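Long-range contacts in N-acetylglucosamine-6-phosphate deacetylase (Thermotoga maritima, PDB 1O12), which probably removes the acetyl group from N-acetylglucosamine 6-phosphate as a metal-dependent hydrolase of the NagA family: residues 52-60 against 322-333; 82-90 against 362-373. All blocks are in the same frame, centred on the assembly; numbering follows the deposited sequence.

Contact 1 (52-60 against 322-333); sequences VLMPGFVDP and ITELAKVSSYNS
S329 OG is gripped from two directions where it rests against the F57 ring. Strand 57-59 belongs to the TIM barrel of this amidohydrolase, and it crosses helix 322-333 at 56°. S329 OG donates to L325 O at 2.6 Å, one turn back in its helix, and accepts from water 1. The position follows from the torsion: OG lies between the backbone N and the carbonyl carbon, chi1 65°. Water 1 also reaches S330 OG and donates to P55 O, so it ties the helix to the strand. The helix widens into a pi-type turn at 327-331. In that turn A326 O accepts from both S330 N and Y331 N. S329 O accepts V58 N at 3.0 Å, a nearly straight bond.

S330 is buried at the crossing, with its CB 3.2 Å from G56 O and 3.8 Å from V58 CG2. Further back, selenomethionine M54 bends at chi3 and sets CE beside A326 N at 3.5 Å. The M54 and I322 side chains cross at about a right angle, with I322 CG2 beside M54 CE. I322 also meets V52 tip to tip. At the other end, the P60 side chain is about 9 Å from that of D267, the predicted proton donor/acceptor. There V58 CG1 packs on S333 CB at 3.7 Å. Water 2 lies between V58 O and S333 OG and probably links them, 2.7 Å from S333 OG.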
loop_
_atom_site.group_PDB
_atom_site.type_symbol
_atom_site.label_atom_id
_atom_site.label_comp_id
_atom_site.label_asym_id
_atom_site.label_seq_id
_atom_site.Cartn_x
_atom_site.Cartn_y
_atom_site.Cartn_z
ATOM N N VAL A 52 15.010 12.150 27.315
ATOM C CA VAL A 52 15.286 11.150 26.292
ATOM C C VAL A 52 16.581 11.505 25.599
ATOM O O VAL A 52 16.870 12.676 25.387
ATOM C CB VAL A 52 14.141 11.088 25.226
ATOM C CG1 VAL A 52 14.393 9.945 24.253
ATOM C CG2 VAL A 52 12.800 10.925 25.910
ATOM N N LEU A 53 17.369 10.493 25.269
ATOM C CA LEU A 53 18.634 10.706 24.562
ATOM C C LEU A 53 18.542 9.861 23.298
ATOM O O LEU A 53 18.298 8.649 23.372
ATOM C CB LEU A 53 19.821 10.229 25.384
ATOM C CG LEU A 53 21.174 10.698 24.836
ATOM C CD1 LEU A 53 21.351 12.159 25.184
ATOM C CD2 LEU A 53 22.345 9.885 25.430
HETATM N N MSE A 54 18.715 10.497 22.145
HETATM C CA MSE A 54 18.643 9.787 20.873
HETATM C C MSE A 54 19.838 10.152 19.992
HETATM O O MSE A 54 20.542 11.138 20.259
HETATM C CB MSE A 54 17.373 10.177 20.106
HETATM C CG MSE A 54 16.066 10.127 20.874
HETATM SE SE MSE A 54 14.541 10.675 19.717
HETATM C CE MSE A 54 14.632 9.144 18.465
ATOM N N PRO A 55 20.078 9.362 18.928
ATOM C CA PRO A 55 21.193 9.643 18.010
ATOM C C PRO A 55 20.889 10.992 17.345
ATOM O O PRO A 55 19.726 11.317 17.141
ATOM C CB PRO A 55 21.120 8.489 17.007
ATOM C CG PRO A 55 20.534 7.381 17.831
ATOM C CD PRO A 55 19.433 8.083 18.596
ATOM N N GLY A 56 21.916 11.781 17.044
ATOM C CA GLY A 56 21.689 13.068 16.411
ATOM C C GLY A 56 20.884 12.895 15.122
ATOM O O GLY A 56 21.195 12.040 14.308
ATOM N N PHE A 57 19.838 13.697 14.954
ATOM C CA PHE A 57 18.992 13.626 13.772
ATOM C C PHE A 57 19.819 13.903 12.526
ATOM O O PHE A 57 20.850 14.580 12.592
ATOM C CB PHE A 57 17.860 14.644 13.864
ATOM C CG PHE A 57 16.936 14.413 15.031
ATOM C CD1 PHE A 57 16.257 15.480 15.623
ATOM C CD2 PHE A 57 16.743 13.125 15.541
ATOM C CE1 PHE A 57 15.402 15.267 16.701
ATOM C CE2 PHE A 57 15.891 12.900 16.620
ATOM C CZ PHE A 57 15.223 13.966 17.199
ATOM N N VAL A 58 19.339 13.367 11.403
ATOM C CA VAL A 58 19.962 13.500 10.110
ATOM C C VAL A 58 18.928 13.977 9.077
ATOM O O VAL A 58 17.901 13.310 8.867
ATOM C CB VAL A 58 20.550 12.135 9.660
ATOM C CG1 VAL A 58 21.179 12.288 8.276
ATOM C CG2 VAL A 58 21.585 11.616 10.714
ATOM N N ASP A 59 19.187 15.120 8.429
ATOM C CA ASP A 59 18.261 15.642 7.427
ATOM C C ASP A 59 18.986 15.634 6.089
ATOM O O ASP A 59 19.792 16.509 5.808
ATOM C CB ASP A 59 17.805 17.071 7.757
ATOM C CG ASP A 59 16.572 17.481 6.952
ATOM O OD1 ASP A 59 16.261 16.761 5.986
ATOM O OD2 ASP A 59 15.919 18.503 7.263
ATOM N N PRO A 60 18.673 14.647 5.232
ATOM C CA PRO A 60 19.321 14.541 3.925
ATOM C C PRO A 60 18.648 15.361 2.856
ATOM O O PRO A 60 19.070 15.341 1.700
ATOM C CB PRO A 60 19.231 13.049 3.640
ATOM C CG PRO A 60 17.842 12.713 4.177
ATOM C CD PRO A 60 17.791 13.480 5.487
ATOM N N ILE A 322 9.755 5.249 20.478
ATOM C CA ILE A 322 10.897 6.135 20.335
ATOM C C ILE A 322 12.028 5.376 19.682
ATOM O O ILE A 322 12.878 5.964 19.068
ATOM C CB ILE A 322 11.358 6.704 21.659
ATOM C CG1 ILE A 322 10.182 7.401 22.343
ATOM C CG2 ILE A 322 12.445 7.756 21.408
ATOM C CD1 ILE A 322 10.591 8.378 23.465
ATOM N N THR A 323 12.032 4.060 19.809
ATOM C CA THR A 323 13.045 3.260 19.130
ATOM C C THR A 323 12.839 3.317 17.606
ATOM O O THR A 323 13.798 3.338 16.850
ATOM C CB THR A 323 12.985 1.786 19.534
ATOM O OG1 THR A 323 13.504 1.623 20.862
ATOM C CG2 THR A 323 13.778 0.961 18.565
ATOM N N GLU A 324 11.593 3.331 17.154
ATOM C CA GLU A 324 11.324 3.393 15.729
ATOM C C GLU A 324 11.585 4.778 15.153
ATOM O O GLU A 324 11.944 4.905 13.970
ATOM C CB GLU A 324 9.872 3.020 15.443
ATOM C CG GLU A 324 9.530 1.556 15.649
ATOM C CD GLU A 324 8.037 1.387 15.754
ATOM O OE1 GLU A 324 7.486 1.902 16.744
ATOM O OE2 GLU A 324 7.410 0.776 14.855
ATOM N N LEU A 325 11.375 5.800 15.986
ATOM C CA LEU A 325 11.589 7.182 15.607
ATOM C C LEU A 325 13.070 7.420 15.390
ATOM O O LEU A 325 13.442 8.304 14.628
ATOM C CB LEU A 325 11.112 8.135 16.687
ATOM C CG LEU A 325 9.687 8.675 16.631
ATOM C CD1 LEU A 325 9.498 9.627 17.830
ATOM C CD2 LEU A 325 9.435 9.384 15.313
ATOM N N ALA A 326 13.911 6.648 16.069
ATOM C CA ALA A 326 15.343 6.789 15.885
ATOM C C ALA A 326 15.744 6.293 14.491
ATOM O O ALA A 326 16.697 6.804 13.878
ATOM C CB ALA A 326 16.098 5.999 16.941
ATOM N N LYS A 327 15.022 5.301 13.980
ATOM C CA LYS A 327 15.379 4.769 12.676
ATOM C C LYS A 327 15.008 5.757 11.595
ATOM O O LYS A 327 15.809 6.044 10.713
ATOM C CB LYS A 327 14.685 3.447 12.439
ATOM C CG LYS A 327 15.067 2.383 13.433
ATOM C CD LYS A 327 14.350 1.091 13.074
ATOM C CE LYS A 327 14.865 -0.075 13.869
ATOM N NZ LYS A 327 14.327 -1.335 13.281
ATOM N N VAL A 328 13.797 6.299 11.697
ATOM C CA VAL A 328 13.325 7.249 10.718
ATOM C C VAL A 328 13.965 8.624 10.827
ATOM O O VAL A 328 14.033 9.348 9.838
ATOM C CB VAL A 328 11.779 7.402 10.771
ATOM C CG1 VAL A 328 11.135 6.032 10.621
ATOM C CG2 VAL A 328 11.318 8.101 12.073
ATOM N N SER A 329 14.449 8.985 12.011
ATOM C CA SER A 329 15.058 10.298 12.162
ATOM C C SER A 329 16.571 10.316 11.990
ATOM O O SER A 329 17.139 11.382 11.810
ATOM C CB SER A 329 14.685 10.945 13.495
ATOM O OG SER A 329 15.212 10.200 14.571
ATOM N N SER A 330 17.237 9.171 12.047
ATOM C CA SER A 330 18.690 9.189 11.837
ATOM C C SER A 330 19.319 7.889 11.331
ATOM O O SER A 330 20.033 7.898 10.340
ATOM C CB SER A 330 19.436 9.642 13.115
ATOM O OG SER A 330 19.565 8.590 14.073
ATOM N N TYR A 331 19.057 6.780 12.006
ATOM C CA TYR A 331 19.656 5.518 11.611
ATOM C C TYR A 331 19.453 5.113 10.141
ATOM O O TYR A 331 20.414 4.717 9.475
ATOM C CB TYR A 331 19.182 4.386 12.537
ATOM C CG TYR A 331 19.838 3.067 12.243
ATOM C CD1 TYR A 331 21.214 2.889 12.436
ATOM C CD2 TYR A 331 19.099 2.003 11.740
ATOM C CE1 TYR A 331 21.842 1.686 12.136
ATOM C CE2 TYR A 331 19.708 0.785 11.437
ATOM C CZ TYR A 331 21.078 0.639 11.638
ATOM O OH TYR A 331 21.675 -0.554 11.332
ATOM N N ASN A 332 18.226 5.195 9.633
ATOM C CA ASN A 332 17.998 4.821 8.254
ATOM C C ASN A 332 18.874 5.626 7.270
ATOM O O ASN A 332 19.473 5.050 6.369
ATOM C CB ASN A 332 16.505 4.929 7.901
ATOM C CG ASN A 332 15.638 3.885 8.656
ATOM O OD1 ASN A 332 16.148 2.864 9.136
ATOM N ND2 ASN A 332 14.325 4.138 8.741
ATOM N N SER A 333 18.992 6.937 7.453
ATOM C CA SER A 333 19.818 7.739 6.542
ATOM C C SER A 333 21.264 7.340 6.695
ATOM O O SER A 333 21.986 7.207 5.716
ATOM C CB SER A 333 19.729 9.232 6.860
ATOM O OG SER A 333 18.401 9.684 6.860
HETATM O O HOH W 1 17.678 9.314 16.126
HETATM O O HOH W 2 16.505 10.963 8.335
#

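Contact 2 (82-90 against 362-373); sequences LYSQGVTTF and VVMTIKEGEVVF
Y83 O and T365 OG1 form a short hydrogen bond of 2.5 Å at the centre of the contact. The hydroxyl donates in the carbonyl plane, with a C=O...O angle of 158°. G86 N donates to the same oxygen, so Y83 O is held twice. T365 keeps OG1 anti to its carbonyl carbon, chi1 -56°. This leaves CG2 to meet T88 CG2 at 3.5 Å.

Y83, T365, T88 and K367 make up the buried, tight part. K367 CG reaches Y83 OH at 3.4 Å, and the hydroxyl is hydrogen-bonded to E79. The bent K367 chain brings CE close to T88 O, and its NZ forms a salt bridge with D352. V372 covers the Y83 ring from the solvent side. Its CG2 makes a CH-pi contact over one face, 3.7 Å from the centroid and offset toward the rim. With an alanine at Y83, V372 would probably lose the ring face it packs on and E79 its hydroxyl partner.

S84 and F373 are partly exposed, yet they too meet closely. S84 CA makes a CH-pi contact 3.5 Å above the centre of the F373 ring, 5° off the normal. S84 CB is 3.4 Å from F373 CE1. V362 is the loose side: its CG2 comes no nearer to the backbone of 85-86 than 3.7 Å, at Q85 C.

A classic beta bulge opposite T365 lets the consecutive residues V372 and F373 both point toward 82-90. Across from them, helix 75-83 ends in a Schellman motif with G86 as the C-prime residue and V87 N bonding L82 O. The contact thus sets a bulged beta hairpin against a Schellman-capped helix end, just ahead of barrel strand 87-93.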
loop_
_atom_site.group_PDB
_atom_site.type_symbol
_atom_site.label_atom_id
_atom_site.label_comp_id
_atom_site.label_asym_id
_atom_site.label_seq_id
_atom_site.Cartn_x
_atom_site.Cartn_y
_atom_site.Cartn_z
ATOM N N LEU A 82 20.182 24.395 12.684
ATOM C CA LEU A 82 19.865 22.972 12.752
ATOM C C LEU A 82 20.194 22.285 14.076
ATOM O O LEU A 82 19.515 21.320 14.468
ATOM C CB LEU A 82 20.530 22.240 11.587
ATOM C CG LEU A 82 19.887 22.667 10.269
ATOM C CD1 LEU A 82 20.374 21.777 9.161
ATOM C CD2 LEU A 82 18.370 22.595 10.373
ATOM N N TYR A 83 21.216 22.780 14.768
ATOM C CA TYR A 83 21.590 22.203 16.045
ATOM C C TYR A 83 20.436 22.370 17.023
ATOM O O TYR A 83 20.224 21.527 17.895
ATOM C CB TYR A 83 22.866 22.858 16.584
ATOM C CG TYR A 83 24.122 22.376 15.872
ATOM C CD1 TYR A 83 24.325 21.012 15.621
ATOM C CD2 TYR A 83 25.115 23.276 15.444
ATOM C CE1 TYR A 83 25.468 20.562 14.964
ATOM C CE2 TYR A 83 26.268 22.828 14.788
ATOM C CZ TYR A 83 26.427 21.479 14.551
ATOM O OH TYR A 83 27.520 21.026 13.885
ATOM N N SER A 84 19.675 23.450 16.867
ATOM C CA SER A 84 18.522 23.705 17.736
ATOM C C SER A 84 17.361 22.780 17.396
ATOM O O SER A 84 16.320 22.841 18.031
ATOM C CB SER A 84 18.031 25.135 17.595
ATOM O OG SER A 84 17.430 25.336 16.332
ATOM N N GLN A 85 17.530 21.947 16.376
ATOM C CA GLN A 85 16.495 21.000 16.000
ATOM C C GLN A 85 17.039 19.600 16.256
ATOM O O GLN A 85 16.410 18.599 15.904
ATOM C CB GLN A 85 16.119 21.177 14.525
ATOM C CG GLN A 85 15.416 22.469 14.245
ATOM C CD GLN A 85 14.164 22.619 15.077
ATOM O OE1 GLN A 85 13.320 21.747 15.079
ATOM N NE2 GLN A 85 14.044 23.730 15.794
ATOM N N GLY A 86 18.221 19.551 16.876
ATOM C CA GLY A 86 18.861 18.287 17.195
ATOM C C GLY A 86 19.547 17.625 16.014
ATOM O O GLY A 86 20.034 16.503 16.144
ATOM N N VAL A 87 19.583 18.312 14.866
ATOM C CA VAL A 87 20.209 17.800 13.645
ATOM C C VAL A 87 21.730 17.934 13.685
ATOM O O VAL A 87 22.265 19.034 13.781
ATOM C CB VAL A 87 19.713 18.555 12.391
ATOM C CG1 VAL A 87 20.460 18.045 11.162
ATOM C CG2 VAL A 87 18.174 18.366 12.211
ATOM N N THR A 88 22.423 16.810 13.601
ATOM C CA THR A 88 23.871 16.811 13.630
ATOM C C THR A 88 24.543 16.399 12.300
ATOM O O THR A 88 25.765 16.317 12.217
ATOM C CB THR A 88 24.369 15.910 14.757
ATOM O OG1 THR A 88 23.765 14.621 14.636
ATOM C CG2 THR A 88 24.022 16.508 16.099
ATOM N N THR A 89 23.746 16.100 11.282
ATOM C CA THR A 89 24.262 15.759 9.968
ATOM C C THR A 89 23.183 16.167 8.979
ATOM O O THR A 89 22.013 15.807 9.136
ATOM C CB THR A 89 24.528 14.249 9.750
ATOM O OG1 THR A 89 25.486 13.771 10.693
ATOM C CG2 THR A 89 25.095 14.017 8.347
ATOM N N PHE A 90 23.568 16.941 7.976
ATOM C CA PHE A 90 22.617 17.347 6.960
ATOM C C PHE A 90 23.275 17.485 5.589
ATOM O O PHE A 90 24.509 17.494 5.440
ATOM C CB PHE A 90 21.897 18.631 7.370
ATOM C CG PHE A 90 22.688 19.908 7.141
ATOM C CD1 PHE A 90 22.398 20.739 6.043
ATOM C CD2 PHE A 90 23.627 20.335 8.063
ATOM C CE1 PHE A 90 23.037 21.985 5.892
ATOM C CE2 PHE A 90 24.255 21.552 7.923
ATOM C CZ PHE A 90 23.960 22.386 6.833
ATOM N N VAL A 362 13.547 19.465 21.865
ATOM C CA VAL A 362 15.000 19.418 21.962
ATOM C C VAL A 362 15.474 20.315 23.081
ATOM O O VAL A 362 15.029 21.470 23.198
ATOM C CB VAL A 362 15.696 19.905 20.693
ATOM C CG1 VAL A 362 17.194 19.828 20.899
ATOM C CG2 VAL A 362 15.252 19.071 19.477
ATOM N N VAL A 363 16.358 19.776 23.913
ATOM C CA VAL A 363 16.896 20.550 25.002
ATOM C C VAL A 363 18.426 20.590 24.941
ATOM O O VAL A 363 19.060 21.367 25.625
ATOM C CB VAL A 363 16.361 20.026 26.395
ATOM C CG1 VAL A 363 15.533 18.791 26.205
ATOM C CG2 VAL A 363 17.496 19.736 27.356
HETATM N N MSE A 364 19.029 19.780 24.094
HETATM C CA MSE A 364 20.479 19.790 24.005
HETATM C C MSE A 364 20.975 18.942 22.848
HETATM O O MSE A 364 20.497 17.828 22.625
HETATM C CB MSE A 364 21.096 19.286 25.312
HETATM C CG MSE A 364 22.627 19.298 25.298
HETATM SE SE MSE A 364 23.507 19.020 27.065
HETATM C CE MSE A 364 24.324 17.264 26.838
ATOM N N THR A 365 21.938 19.479 22.115
ATOM C CA THR A 365 22.493 18.769 20.977
ATOM C C THR A 365 23.992 18.657 21.158
ATOM O O THR A 365 24.646 19.583 21.621
ATOM C CB THR A 365 22.155 19.512 19.648
ATOM O OG1 THR A 365 20.733 19.664 19.544
ATOM C CG2 THR A 365 22.656 18.744 18.436
ATOM N N ILE A 366 24.527 17.504 20.801
ATOM C CA ILE A 366 25.942 17.229 20.910
ATOM C C ILE A 366 26.433 16.741 19.569
ATOM O O ILE A 366 25.832 15.852 18.990
ATOM C CB ILE A 366 26.174 16.154 21.970
ATOM C CG1 ILE A 366 25.657 16.694 23.322
ATOM C CG2 ILE A 366 27.659 15.724 21.997
ATOM C CD1 ILE A 366 25.463 15.657 24.390
ATOM N N LYS A 367 27.519 17.335 19.077
ATOM C CA LYS A 367 28.138 16.985 17.786
ATOM C C LYS A 367 29.576 16.646 18.169
ATOM O O LYS A 367 30.263 17.487 18.738
ATOM C CB LYS A 367 28.149 18.220 16.871
ATOM C CG LYS A 367 27.923 17.987 15.406
ATOM C CD LYS A 367 28.873 16.992 14.810
ATOM C CE LYS A 367 28.544 16.778 13.346
ATOM N NZ LYS A 367 28.710 15.369 12.880
ATOM N N GLU A 368 30.048 15.439 17.882
ATOM C CA GLU A 368 31.413 15.112 18.271
ATOM C C GLU A 368 31.682 15.492 19.738
ATOM O O GLU A 368 32.450 16.417 20.000
ATOM C CB GLU A 368 32.414 15.874 17.392
ATOM C CG GLU A 368 32.762 15.182 16.105
ATOM C CD GLU A 368 33.444 13.839 16.339
ATOM O OE1 GLU A 368 34.599 13.833 16.815
ATOM O OE2 GLU A 368 32.825 12.788 16.050
ATOM N N GLY A 369 31.034 14.805 20.681
ATOM C CA GLY A 369 31.236 15.075 22.097
ATOM C C GLY A 369 31.190 16.508 22.615
ATOM O O GLY A 369 31.407 16.733 23.808
ATOM N N GLU A 370 30.919 17.476 21.750
ATOM C CA GLU A 370 30.824 18.868 22.180
ATOM C C GLU A 370 29.367 19.341 22.110
ATOM O O GLU A 370 28.687 19.160 21.094
ATOM C CB GLU A 370 31.676 19.780 21.280
ATOM C CG GLU A 370 33.173 19.440 21.230
ATOM C CD GLU A 370 33.888 19.653 22.569
ATOM O OE1 GLU A 370 33.734 20.756 23.146
ATOM O OE2 GLU A 370 34.608 18.728 23.035
ATOM N N VAL A 371 28.895 19.944 23.197
ATOM C CA VAL A 371 27.543 20.494 23.277
ATOM C C VAL A 371 27.472 21.662 22.319
ATOM O O VAL A 371 28.189 22.627 22.506
ATOM C CB VAL A 371 27.274 21.071 24.655
ATOM C CG1 VAL A 371 25.831 21.530 24.761
ATOM C CG2 VAL A 371 27.662 20.051 25.705
ATOM N N VAL A 372 26.597 21.616 21.322
ATOM C CA VAL A 372 26.522 22.722 20.381
ATOM C C VAL A 372 25.222 23.454 20.481
ATOM O O VAL A 372 24.957 24.369 19.712
ATOM C CB VAL A 372 26.718 22.227 18.956
ATOM C CG1 VAL A 372 28.198 21.871 18.755
ATOM C CG2 VAL A 372 25.826 20.988 18.709
ATOM N N PHE A 373 24.403 23.047 21.439
ATOM C CA PHE A 373 23.103 23.675 21.648
ATOM C C PHE A 373 22.465 23.272 22.967
ATOM O O PHE A 373 22.489 22.101 23.337
ATOM C CB PHE A 373 22.122 23.320 20.528
ATOM C CG PHE A 373 20.738 23.878 20.753
ATOM C CD1 PHE A 373 20.451 25.213 20.455
ATOM C CD2 PHE A 373 19.744 23.090 21.343
ATOM C CE1 PHE A 373 19.205 25.757 20.740
ATOM C CE2 PHE A 373 18.479 23.617 21.640
ATOM C CZ PHE A 373 18.206 24.957 21.339
#

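In the fold
The chain starts in the small beta domain. Strand 52-59 passes from that domain (52-55) into the barrel (57-59). Helix 75-83 and strand 87-93 follow. After the rest of the barrel, helix 322-336 returns to strand 52-59 and closes contact 1. Strand 353-356 pairs antiparallel with 52-59, and hairpin 362-373 closes contact 2 against 82-90. The loops cross along the chain, and the contacts lie about 13 Å apart, centre to centre. Parallel neighbours 52-59 and 87-93 are probably bonded through F57 O to T88 N and T89 O to D59 N. The last helix is tied to strand 52-59, and the C-terminal hairpin of the small beta domain to the end of helix 75-83 and the start of strand 87-93.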